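Local coordinates for protein alpha-galactosidase (Lactobacillus brevis, PDB 3MI6) that probably hydrolyses terminal, non-reducing alpha-D-galactose residues from alpha-D-galactosides such as galactose oligosaccharides and galactomannans, as a glycoside hydrolase of family 36, at residues I334-A339 / A347-I352. Numbering follows the deposited sequence.
Sequences INNWEA and AKLMTI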
loop_
_atom_site.group_PDB
_atom_site.type_symbol
_atom_site.label_atom_id
_atom_site.label_comp_id
_atom_site.label_asym_id
_atom_site.label_seq_id
_atom_site.Cartn_x
_atom_site.Cartn_y
_atom_site.Cartn_z
ATOM N N ILE D 334 -7.419 27.967 -36.503
ATOM C CA ILE D 334 -5.969 28.030 -36.521
ATOM C C ILE D 334 -5.509 29.323 -35.841
ATOM O O ILE D 334 -6.136 30.354 -35.982
ATOM C CB ILE D 334 -5.402 27.900 -37.937
ATOM C CG1 ILE D 334 -3.880 28.035 -37.898
ATOM C CG2 ILE D 334 -6.015 28.932 -38.860
ATOM C CD1 ILE D 334 -3.202 27.584 -39.150
ATOM N N ASN D 335 -4.425 29.240 -35.080
ATOM C CA ASN D 335 -3.929 30.334 -34.257
ATOM C C ASN D 335 -2.445 30.520 -34.568
ATOM O O ASN D 335 -1.688 29.536 -34.576
ATOM C CB ASN D 335 -4.151 29.969 -32.782
ATOM C CG ASN D 335 -3.744 31.073 -31.813
ATOM O OD1 ASN D 335 -2.808 31.838 -32.063
ATOM N ND2 ASN D 335 -4.442 31.140 -30.682
ATOM N N ASN D 336 -2.031 31.764 -34.836
ATOM C CA ASN D 336 -0.645 32.056 -35.248
ATOM C C ASN D 336 0.395 32.213 -34.121
ATOM O O ASN D 336 1.551 32.540 -34.384
ATOM C CB ASN D 336 -0.603 33.300 -36.126
ATOM C CG ASN D 336 -0.967 34.552 -35.364
ATOM O OD1 ASN D 336 -2.066 34.655 -34.831
ATOM N ND2 ASN D 336 -0.046 35.509 -35.301
ATOM N N TRP D 337 -0.018 31.966 -32.880
ATOM C CA TRP D 337 0.848 32.136 -31.712
ATOM C C TRP D 337 2.163 31.343 -31.801
ATOM O O TRP D 337 3.213 31.934 -32.044
ATOM C CB TRP D 337 0.079 31.850 -30.402
ATOM C CG TRP D 337 0.944 31.809 -29.142
ATOM C CD1 TRP D 337 1.026 30.788 -28.243
ATOM C CD2 TRP D 337 1.847 32.825 -28.670
ATOM N NE1 TRP D 337 1.914 31.100 -27.243
ATOM C CE2 TRP D 337 2.428 32.344 -27.478
ATOM C CE3 TRP D 337 2.219 34.089 -29.140
ATOM C CZ2 TRP D 337 3.350 33.079 -26.746
ATOM C CZ3 TRP D 337 3.137 34.820 -28.412
ATOM C CH2 TRP D 337 3.693 34.310 -27.224
ATOM N N GLU D 338 2.108 30.020 -31.606
ATOM C CA GLU D 338 3.306 29.158 -31.680
ATOM C C GLU D 338 3.872 29.060 -33.113
ATOM O O GLU D 338 4.925 28.446 -33.351
ATOM C CB GLU D 338 3.018 27.743 -31.137
ATOM C CG GLU D 338 2.690 27.642 -29.633
ATOM C CD GLU D 338 2.547 26.176 -29.146
ATOM O OE1 GLU D 338 3.411 25.337 -29.515
ATOM O OE2 GLU D 338 1.579 25.869 -28.395
ATOM N N ALA D 339 3.165 29.677 -34.056
ATOM C CA ALA D 339 3.545 29.656 -35.460
ATOM C C ALA D 339 4.472 30.802 -35.825
ATOM O O ALA D 339 5.398 30.621 -36.606
ATOM C CB ALA D 339 2.307 29.689 -36.331
ATOM N N ALA D 347 0.551 40.648 -44.366
ATOM C CA ALA D 347 0.902 39.855 -45.535
ATOM C C ALA D 347 1.315 38.430 -45.172
ATOM O O ALA D 347 0.904 37.474 -45.824
ATOM C CB ALA D 347 2.009 40.539 -46.308
ATOM N N LYS D 348 2.141 38.292 -44.140
ATOM C CA LYS D 348 2.566 36.974 -43.688
ATOM C C LYS D 348 1.375 36.167 -43.212
ATOM O O LYS D 348 1.298 34.971 -43.457
ATOM C CB LYS D 348 3.601 37.078 -42.564
ATOM C CG LYS D 348 3.917 35.753 -41.863
ATOM C CD LYS D 348 4.557 34.746 -42.798
ATOM C CE LYS D 348 4.847 33.437 -42.073
ATOM N NZ LYS D 348 5.608 32.447 -42.899
ATOM N N LEU D 349 0.445 36.825 -42.528
ATOM C CA LEU D 349 -0.709 36.125 -41.963
ATOM C C LEU D 349 -1.703 35.707 -43.045
ATOM O O LEU D 349 -2.444 34.729 -42.892
ATOM C CB LEU D 349 -1.405 36.969 -40.882
ATOM C CG LEU D 349 -0.787 36.965 -39.475
ATOM C CD1 LEU D 349 -1.666 37.759 -38.544
ATOM C CD2 LEU D 349 -0.566 35.548 -38.922
HETATM N N MSE D 350 -1.707 36.449 -44.145
HETATM C CA MSE D 350 -2.584 36.126 -45.253
HETATM C C MSE D 350 -2.181 34.797 -45.897
HETATM O O MSE D 350 -3.032 33.992 -46.275
HETATM C CB MSE D 350 -2.590 37.257 -46.280
HETATM C CG MSE D 350 -3.880 37.311 -47.059
HETATM SE SE MSE D 350 -5.392 37.432 -45.830
HETATM C CE MSE D 350 -5.370 39.377 -45.568
ATOM N N THR D 351 -0.879 34.569 -46.017
ATOM C CA THR D 351 -0.406 33.294 -46.525
ATOM C C THR D 351 -0.994 32.170 -45.671
ATOM O O THR D 351 -1.396 31.133 -46.196
ATOM C CB THR D 351 1.147 33.207 -46.575
ATOM O OG1 THR D 351 1.686 33.144 -45.248
ATOM C CG2 THR D 351 1.737 34.403 -47.311
ATOM N N ILE D 352 -1.062 32.386 -44.361
ATOM C CA ILE D 352 -1.628 31.392 -43.459
ATOM C C ILE D 352 -3.107 31.211 -43.756
ATOM O O ILE D 352 -3.554 30.115 -44.087
ATOM C CB ILE D 352 -1.420 31.769 -41.963
ATOM C CG1 ILE D 352 0.071 31.782 -41.617
ATOM C CG2 ILE D 352 -2.154 30.793 -41.034
ATOM C CD1 ILE D 352 0.362 31.831 -40.128
#
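In the first beta-alpha unit of the TIM barrel, the end of strand 333-335 and the loop after it pack against helix 346-358 through Ile334, Asn336, Leu349 and Ile352. Ile334 reaches outward from the barrel wall with CG1 anti to its own nitrogen (chi1 178°), which carries CD1 to within 3.9 Å of CG2 of Ile352. One turn back along the helix, CD2 of Leu349 sits over one face of the Asn336 amide, 3.6 Å from its CB and 3.7 Å from its ND2, the two side chains meeting at about a right angle. OD1 of Asn336 accepts a hydrogen bond from the backbone N of Asp367, a predicted substrate-binding residue just past the C-terminal end of neighbouring strand 363-366. Asn335 uses OD1 to accept from Trp337 N at 2.9 Å, capping helix 337-340, and its ND2 bonds to OD1 of Asp367. Phe364 of strand 363-366 touches Ile334, Leu349 and Ile352 and completes the apolar layer between barrel and helix. The contact itself is purely van der Waals, while each asparagine makes one hydrogen bond with Asp367, Asn335 at the carboxylate and Asn336 at the backbone, consistent with a second-shell part in positioning that residue.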